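Local coordinates for protein REP-associated tyrosine transposase (Escherichia coli, PDB 4ER8) that binds repeated extragenic palindrome (REP) sequences and catalyses cleavage and recombination of the mosaic elements they build, at residues Asp71-Arg76 / Pro96-His101; Ser25-Thr30 / Cys88-Ile93. All coordinates share one frame; numbering follows the deposited sequence.

Overall arrangement
Contact 1 (71-76 with 96-101) is buried and reads DNA; contact 2 (25-30 with 88-93) lies at the surface and is wholly apolar. Their centres are 20 Å apart, yet both depend on helix 73-87 and what follows it: contact 1 uses the first turn of this helix and the edge strand 99-102, contact 2 the loop between them. Neither has a hydrogen bond joining its two segments. In contact 1 a small aromatic contact is bordered on its DNA side by polar groups that grip a phosphate and two bases of chain B. In contact 2 three aliphatic side chains close the gap between helix 27-30 and the loop, beside Phe-84 of helix 73-87.

Contact 1. Residues Asp71-Arg76 / Pro96-His101; sequences DDFSSR and PRFWEH. With nucleotides of chain B.
Phe-73, in the first turn of helix 73-87, meets Phe-98, just before edge strand 99-102, and Glu-100 on that strand, a buried aromatic contact that borders the bound REP DNA. The two rings meet edge to edge, with CD1 of Phe-73 3.7 Å from CZ of Phe-98, and the CG of Glu-100 packs against the CZ of Phe-73. No hydrogen bond joins the two segments; the phosphate of DC31 of chain B bridges them instead. Ser-74 OG donates to OP1 of DC31 at 2.6 Å, while Arg-97 NE donates to OP2 of the same nucleotide at 2.8 Å (156°). With its chain bent at chi3 (63°), Arg-97 brings its guanidinium edge to OP2 and one face over C6 of the cytosine. A leucine in its place would probably leave OP2 without its charged partner and the cytosine without that flat cover. Farther along, N1 of DG1 of chain B donates to OE1 of Glu-100 at 2.8 Å and N2 to OE2 at 2.7 Å, a paired, nearly straight recognition of the guanine edge. DT2 of chain B is read by backbone and side chain together: N3 donates to Glu-100 O at 2.8 Å, and His-101 ND1 to O4 at 2.7 Å, while the base lies over one face of Trp-99. Such specific reading of G and T is consistent with recognition of a guide sequence by this HUH transposase. Strand 13-19 flanks the contact, pairing with Trp-99 and His-101 and touching Phe-98 through Val-18, while Trp-64 of strand 59-65 packs on Phe-73.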
loop_
_atom_site.group_PDB
_atom_site.type_symbol
_atom_site.label_atom_id
_atom_site.label_comp_id
_atom_site.label_asym_id
_atom_site.label_seq_id
_atom_site.Cartn_x
_atom_site.Cartn_y
_atom_site.Cartn_z
ATOM N N ASP A 71 0.316 -18.118 -3.068
ATOM C CA ASP A 71 0.999 -17.119 -3.880
ATOM C C ASP A 71 0.048 -16.053 -4.462
ATOM O O ASP A 71 0.454 -15.224 -5.278
ATOM C CB ASP A 71 1.821 -17.798 -4.997
ATOM C CG ASP A 71 0.947 -18.620 -5.996
ATOM O OD1 ASP A 71 -0.299 -18.593 -5.891
ATOM O OD2 ASP A 71 1.502 -19.315 -6.882
ATOM N N ASP A 72 -1.206 -16.044 -4.027
ATOM C CA ASP A 72 -2.242 -15.363 -4.796
ATOM C C ASP A 72 -2.604 -13.979 -4.315
ATOM O O ASP A 72 -3.723 -13.753 -3.834
ATOM C CB ASP A 72 -3.478 -16.244 -4.908
ATOM C CG ASP A 72 -4.576 -15.629 -5.781
ATOM O OD1 ASP A 72 -5.650 -16.283 -5.922
ATOM O OD2 ASP A 72 -4.396 -14.486 -6.298
ATOM N N PHE A 73 -1.682 -13.030 -4.476
ATOM C CA PHE A 73 -2.030 -11.618 -4.212
ATOM C C PHE A 73 -3.007 -11.040 -5.247
ATOM O O PHE A 73 -3.661 -10.040 -4.989
ATOM C CB PHE A 73 -0.781 -10.747 -4.132
ATOM C CG PHE A 73 0.140 -10.905 -5.316
ATOM C CD1 PHE A 73 -0.105 -10.200 -6.508
ATOM C CD2 PHE A 73 1.234 -11.771 -5.246
ATOM C CE1 PHE A 73 0.718 -10.355 -7.598
ATOM C CE2 PHE A 73 2.056 -11.948 -6.342
ATOM C CZ PHE A 73 1.805 -11.206 -7.525
ATOM N N SER A 74 -3.102 -11.674 -6.408
ATOM C CA SER A 74 -3.952 -11.168 -7.480
ATOM C C SER A 74 -5.407 -11.084 -7.042
ATOM O O SER A 74 -6.018 -9.983 -6.991
ATOM C CB SER A 74 -3.806 -12.011 -8.746
ATOM O OG SER A 74 -2.586 -11.740 -9.415
ATOM N N SER A 75 -5.940 -12.241 -6.661
ATOM C CA SER A 75 -7.308 -12.295 -6.127
ATOM C C SER A 75 -7.497 -11.271 -5.047
ATOM O O SER A 75 -8.452 -10.487 -5.073
ATOM C CB SER A 75 -7.551 -13.668 -5.563
ATOM O OG SER A 75 -7.358 -14.610 -6.588
ATOM N N ARG A 76 -6.569 -11.265 -4.093
ATOM C CA ARG A 76 -6.720 -10.407 -2.957
ATOM C C ARG A 76 -6.891 -8.961 -3.396
ATOM O O ARG A 76 -7.761 -8.283 -2.886
ATOM C CB ARG A 76 -5.589 -10.613 -1.946
ATOM C CG ARG A 76 -5.577 -12.040 -1.324
ATOM C CD ARG A 76 -4.354 -12.237 -0.432
ATOM N NE ARG A 76 -4.332 -13.454 0.376
ATOM C CZ ARG A 76 -3.946 -14.669 -0.037
ATOM N NH1 ARG A 76 -3.590 -14.888 -1.297
ATOM N NH2 ARG A 76 -3.912 -15.696 0.821
ATOM N N PRO A 96 -5.830 0.678 -13.493
ATOM C CA PRO A 96 -5.910 -0.756 -13.687
ATOM C C PRO A 96 -4.689 -1.475 -13.119
ATOM O O PRO A 96 -3.585 -0.911 -13.047
ATOM C CB PRO A 96 -5.922 -0.878 -15.229
ATOM C CG PRO A 96 -6.708 0.338 -15.661
ATOM C CD PRO A 96 -6.143 1.417 -14.732
ATOM N N ARG A 97 -4.908 -2.732 -12.753
ATOM C CA ARG A 97 -3.937 -3.552 -12.057
ATOM C C ARG A 97 -3.188 -2.737 -10.990
ATOM O O ARG A 97 -3.813 -1.946 -10.282
ATOM C CB ARG A 97 -3.054 -4.257 -13.065
ATOM C CG ARG A 97 -3.868 -4.816 -14.236
ATOM C CD ARG A 97 -2.989 -5.467 -15.285
ATOM N NE ARG A 97 -2.276 -6.620 -14.751
ATOM C CZ ARG A 97 -1.434 -7.385 -15.434
ATOM N NH1 ARG A 97 -1.211 -7.141 -16.714
ATOM N NH2 ARG A 97 -0.841 -8.420 -14.846
ATOM N N PHE A 98 -1.875 -2.956 -10.864
ATOM C CA PHE A 98 -1.074 -2.433 -9.751
ATOM C C PHE A 98 0.399 -2.834 -9.923
ATOM O O PHE A 98 0.712 -3.797 -10.640
ATOM C CB PHE A 98 -1.584 -2.991 -8.416
ATOM C CG PHE A 98 -1.600 -4.488 -8.364
ATOM C CD1 PHE A 98 -0.478 -5.200 -7.915
ATOM C CD2 PHE A 98 -2.744 -5.215 -8.744
ATOM C CE1 PHE A 98 -0.473 -6.603 -7.880
ATOM C CE2 PHE A 98 -2.751 -6.625 -8.683
ATOM C CZ PHE A 98 -1.600 -7.316 -8.278
ATOM N N TRP A 99 1.293 -2.116 -9.234
ATOM C CA TRP A 99 2.701 -2.406 -9.255
ATOM C C TRP A 99 3.036 -3.420 -8.180
ATOM O O TRP A 99 2.579 -3.287 -7.057
ATOM C CB TRP A 99 3.492 -1.110 -9.052
ATOM C CG TRP A 99 4.976 -1.318 -8.819
ATOM C CD1 TRP A 99 5.625 -1.414 -7.610
ATOM C CD2 TRP A 99 5.978 -1.438 -9.820
ATOM N NE1 TRP A 99 6.970 -1.596 -7.803
ATOM C CE2 TRP A 99 7.214 -1.632 -9.152
ATOM C CE3 TRP A 99 5.957 -1.404 -11.224
ATOM C CZ2 TRP A 99 8.426 -1.787 -9.846
ATOM C CZ3 TRP A 99 7.163 -1.586 -11.918
ATOM C CH2 TRP A 99 8.376 -1.768 -11.227
ATOM N N GLU A 100 3.848 -4.424 -8.534
ATOM C CA GLU A 100 4.236 -5.514 -7.625
ATOM C C GLU A 100 5.726 -5.708 -7.638
ATOM O O GLU A 100 6.358 -5.795 -8.719
ATOM C CB GLU A 100 3.623 -6.839 -8.044
ATOM C CG GLU A 100 4.298 -8.123 -7.375
ATOM C CD GLU A 100 5.431 -8.721 -8.221
ATOM O OE1 GLU A 100 6.606 -8.805 -7.771
ATOM O OE2 GLU A 100 5.136 -9.087 -9.372
ATOM N N HIS A 101 6.305 -5.827 -6.450
ATOM C CA HIS A 101 7.706 -6.149 -6.366
ATOM C C HIS A 101 7.995 -7.082 -5.206
ATOM O O HIS A 101 7.631 -6.808 -4.033
ATOM C CB HIS A 101 8.571 -4.888 -6.292
ATOM C CG HIS A 101 9.973 -5.151 -5.820
ATOM N ND1 HIS A 101 10.977 -5.575 -6.671
ATOM C CD2 HIS A 101 10.526 -5.076 -4.583
ATOM C CE1 HIS A 101 12.088 -5.748 -5.974
ATOM N NE2 HIS A 101 11.846 -5.437 -4.708
ATOM P P DC B 31 -2.752 -9.255 -11.737
ATOM O OP1 DC B 31 -1.790 -9.708 -10.738
ATOM O OP2 DC B 31 -2.658 -7.950 -12.365
ATOM O "O5'" DC B 31 -2.778 -10.366 -12.876
ATOM C "C5'" DC B 31 -2.783 -11.793 -12.612
ATOM C "C4'" DC B 31 -2.583 -12.563 -13.920
ATOM O "O4'" DC B 31 -3.745 -12.257 -14.739
ATOM C "C3'" DC B 31 -1.348 -12.157 -14.759
ATOM O "O3'" DC B 31 -0.627 -13.305 -14.849
ATOM C "C2'" DC B 31 -1.875 -11.809 -16.138
ATOM C "C1'" DC B 31 -3.349 -12.183 -16.079
ATOM N N1 DC B 31 -4.177 -11.104 -16.596
ATOM C C2 DC B 31 -4.919 -11.305 -17.747
ATOM O O2 DC B 31 -4.816 -12.433 -18.256
ATOM N N3 DC B 31 -5.682 -10.271 -18.208
ATOM C C4 DC B 31 -5.733 -9.075 -17.585
ATOM N N4 DC B 31 -6.506 -8.038 -18.042
ATOM C C5 DC B 31 -4.952 -8.872 -16.417
ATOM C C6 DC B 31 -4.209 -9.888 -15.961
ATOM P P DT B 2 12.872 -4.723 -15.848
ATOM O OP1 DT B 2 13.262 -4.171 -17.178
ATOM O OP2 DT B 2 13.245 -3.969 -14.634
ATOM O "O5'" DT B 2 11.293 -4.876 -15.897
ATOM C "C5'" DT B 2 10.583 -5.136 -17.082
ATOM C "C4'" DT B 2 9.116 -5.091 -16.662
ATOM O "O4'" DT B 2 9.045 -5.696 -15.339
ATOM C "C3'" DT B 2 8.520 -3.689 -16.523
ATOM O "O3'" DT B 2 7.180 -3.782 -16.828
ATOM C "C2'" DT B 2 8.595 -3.473 -15.027
ATOM C "C1'" DT B 2 8.335 -4.863 -14.465
ATOM N N1 DT B 2 8.752 -5.017 -13.031
ATOM C C2 DT B 2 7.807 -5.330 -12.065
ATOM O O2 DT B 2 6.637 -5.536 -12.288
ATOM N N3 DT B 2 8.261 -5.429 -10.774
ATOM C C4 DT B 2 9.542 -5.214 -10.314
ATOM O O4 DT B 2 9.835 -5.300 -9.104
ATOM C C5 DT B 2 10.500 -4.874 -11.347
ATOM C C7 DT B 2 11.961 -4.642 -10.957
ATOM C C6 DT B 2 10.060 -4.795 -12.636
ATOM O "O5'" DG B 1 15.636 -8.143 -13.003
ATOM C "C5'" DG B 1 15.362 -8.308 -14.425
ATOM C "C4'" DG B 1 13.890 -8.414 -14.773
ATOM O "O4'" DG B 1 13.184 -9.328 -13.834
ATOM C "C3'" DG B 1 13.136 -7.091 -14.659
ATOM O "O3'" DG B 1 13.400 -6.254 -15.753
ATOM C "C2'" DG B 1 11.708 -7.649 -14.627
ATOM C "C1'" DG B 1 11.846 -8.892 -13.734
ATOM N N9 DG B 1 11.715 -8.672 -12.323
ATOM C C8 DG B 1 12.770 -8.478 -11.452
ATOM N N7 DG B 1 12.355 -8.293 -10.198
ATOM C C5 DG B 1 10.966 -8.413 -10.236
ATOM C C6 DG B 1 10.020 -8.350 -9.187
ATOM O O6 DG B 1 10.273 -8.152 -7.979
ATOM N N1 DG B 1 8.685 -8.521 -9.623
ATOM C C2 DG B 1 8.381 -8.733 -10.949
ATOM N N2 DG B 1 7.084 -8.856 -11.218
ATOM N N3 DG B 1 9.276 -8.803 -11.958
ATOM C C4 DG B 1 10.549 -8.631 -11.541
#

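Contact 2. Residues Ser25-Thr30 / Cys88-Ile93; sequences SQLLTT and CGLKNI
Leu-27, the first residue of the short helix 27-30, reaches across to Leu-90 and Ile-93 of the loop that follows helix 73-87, forming a small apolar contact at the protein surface. Together the segments bury 126 Å², and Leu-27 supplies more than half of it. Its CB points toward the loop, and with CG anti to the backbone N (chi1 -179°) both methyls are brought to the loop's side chains. They then divide the work. CD2 meets CD1 of Ile-93 at 4.0 Å, the closest approach between the segments, and CD1 faces CD2 of exposed Leu-90 at a looser 4.3 Å, on the solvent side of the patch. The Leu-27 and Ile-93 side chains run at about a right angle, so methyl meets methyl without the chains lying alongside each other. In Ile-93 it is the CG1 branch that makes the contact: CG1 sits between the backbone N and the carbonyl carbon (chi1 62°), and an extended chi2 carries CD1 out to the leucine. Polar bonds meanwhile shape the helix start that presents Leu-27. Ser-25 OG accepts from Leu-27 N at 3.2 Å, an ST turn, and Gln-26, the N-cap residue, offers its carbonyl O to Thr-29 N, Thr-30 N and Thr-30 OG1, the hydroxyl approaching from above the carbonyl plane. The loop that carries Leu-90 and Ile-93 also carries Asn-92, which packs on a guanine base of the bound DNA while its OD1 accepts from Arg-21 NH1. Phe-84 of helix 73-87 touches Leu-27, Leu-28 and Ile-93, and Thr-85 also packs on Ile-93. Arg-21 pairs by backbone with Ile-93, tying this loop to the chain just beyond strand 13-19.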
loop_
_atom_site.group_PDB
_atom_site.type_symbol
_atom_site.label_atom_id
_atom_site.label_comp_id
_atom_site.label_asym_id
_atom_site.label_seq_id
_atom_site.Cartn_x
_atom_site.Cartn_y
_atom_site.Cartn_z
ATOM N N SER A 25 -8.050 13.525 -6.779
ATOM C CA SER A 25 -8.975 12.828 -5.873
ATOM C C SER A 25 -8.482 12.836 -4.436
ATOM O O SER A 25 -7.284 12.962 -4.195
ATOM C CB SER A 25 -9.164 11.397 -6.336
ATOM O OG SER A 25 -10.069 10.699 -5.513
ATOM N N GLN A 26 -9.403 12.731 -3.479
ATOM C CA GLN A 26 -9.047 12.593 -2.044
ATOM C C GLN A 26 -9.921 11.556 -1.430
ATOM O O GLN A 26 -10.067 11.461 -0.197
ATOM C CB GLN A 26 -9.246 13.875 -1.272
ATOM C CG GLN A 26 -8.405 15.023 -1.763
ATOM C CD GLN A 26 -8.199 16.038 -0.682
ATOM O OE1 GLN A 26 -7.705 17.140 -0.937
ATOM N NE2 GLN A 26 -8.550 15.661 0.561
ATOM N N LEU A 27 -10.496 10.775 -2.327
ATOM C CA LEU A 27 -11.357 9.709 -2.006
ATOM C C LEU A 27 -10.776 8.663 -1.030
ATOM O O LEU A 27 -11.501 8.151 -0.195
ATOM C CB LEU A 27 -11.781 9.077 -3.317
ATOM C CG LEU A 27 -12.751 7.918 -3.151
ATOM C CD1 LEU A 27 -14.220 8.421 -3.125
ATOM C CD2 LEU A 27 -12.519 6.959 -4.254
ATOM N N LEU A 28 -9.495 8.306 -1.121
ATOM C CA LEU A 28 -8.980 7.217 -0.272
ATOM C C LEU A 28 -8.879 7.717 1.174
ATOM O O LEU A 28 -8.858 6.957 2.152
ATOM C CB LEU A 28 -7.643 6.668 -0.774
ATOM C CG LEU A 28 -7.570 5.940 -2.120
ATOM C CD1 LEU A 28 -6.221 5.244 -2.304
ATOM C CD2 LEU A 28 -8.708 4.947 -2.254
ATOM N N THR A 29 -8.855 9.030 1.282
ATOM C CA THR A 29 -8.714 9.672 2.541
ATOM C C THR A 29 -10.107 9.951 3.123
ATOM O O THR A 29 -10.464 9.404 4.179
ATOM C CB THR A 29 -7.808 10.874 2.353
ATOM O OG1 THR A 29 -6.597 10.604 3.064
ATOM C CG2 THR A 29 -8.444 12.190 2.836
ATOM N N THR A 30 -10.896 10.746 2.396
ATOM C CA THR A 30 -12.273 11.063 2.747
ATOM C C THR A 30 -13.028 9.787 3.150
ATOM O O THR A 30 -13.590 9.708 4.251
ATOM C CB THR A 30 -12.938 11.829 1.572
ATOM O OG1 THR A 30 -12.262 13.091 1.401
ATOM C CG2 THR A 30 -14.437 12.067 1.800
ATOM N N CYS A 88 -18.476 2.678 -2.367
ATOM C CA CYS A 88 -18.662 4.099 -2.638
ATOM C C CYS A 88 -19.421 4.331 -3.932
ATOM O O CYS A 88 -19.610 5.476 -4.350
ATOM C CB CYS A 88 -17.328 4.827 -2.669
ATOM S SG CYS A 88 -16.209 4.179 -3.903
ATOM N N GLY A 89 -19.836 3.233 -4.558
ATOM C CA GLY A 89 -20.688 3.256 -5.747
ATOM C C GLY A 89 -20.162 4.050 -6.929
ATOM O O GLY A 89 -20.916 4.329 -7.868
ATOM N N LEU A 90 -18.882 4.422 -6.895
ATOM C CA LEU A 90 -18.260 5.154 -8.013
ATOM C C LEU A 90 -17.705 4.171 -9.038
ATOM O O LEU A 90 -17.417 3.020 -8.702
ATOM C CB LEU A 90 -17.206 6.148 -7.509
ATOM C CG LEU A 90 -17.662 7.602 -7.255
ATOM C CD1 LEU A 90 -18.852 7.669 -6.307
ATOM C CD2 LEU A 90 -16.548 8.504 -6.742
ATOM N N LYS A 91 -17.598 4.586 -10.294
ATOM C CA LYS A 91 -17.208 3.638 -11.347
ATOM C C LYS A 91 -15.861 4.026 -11.896
ATOM O O LYS A 91 -15.586 5.230 -12.044
ATOM C CB LYS A 91 -18.219 3.616 -12.509
ATOM C CG LYS A 91 -19.601 3.071 -12.160
ATOM C CD LYS A 91 -20.616 4.206 -11.875
ATOM C CE LYS A 91 -21.901 3.667 -11.229
ATOM N NZ LYS A 91 -22.449 2.466 -11.950
ATOM N N ASN A 92 -15.028 3.012 -12.187
ATOM C CA ASN A 92 -13.753 3.221 -12.881
ATOM C C ASN A 92 -12.787 4.195 -12.173
ATOM O O ASN A 92 -12.167 5.055 -12.795
ATOM C CB ASN A 92 -14.015 3.695 -14.318
ATOM C CG ASN A 92 -12.731 3.898 -15.103
ATOM O OD1 ASN A 92 -11.757 3.147 -14.930
ATOM N ND2 ASN A 92 -12.707 4.930 -15.964
ATOM N N ILE A 93 -12.651 4.049 -10.867
ATOM C CA ILE A 93 -11.763 4.934 -10.115
ATOM C C ILE A 93 -10.286 4.518 -10.112
ATOM O O ILE A 93 -9.420 5.374 -10.010
ATOM C CB ILE A 93 -12.236 5.074 -8.660
ATOM C CG1 ILE A 93 -12.203 3.701 -7.945
ATOM C CG2 ILE A 93 -13.618 5.745 -8.641
ATOM C CD1 ILE A 93 -12.795 3.683 -6.531
#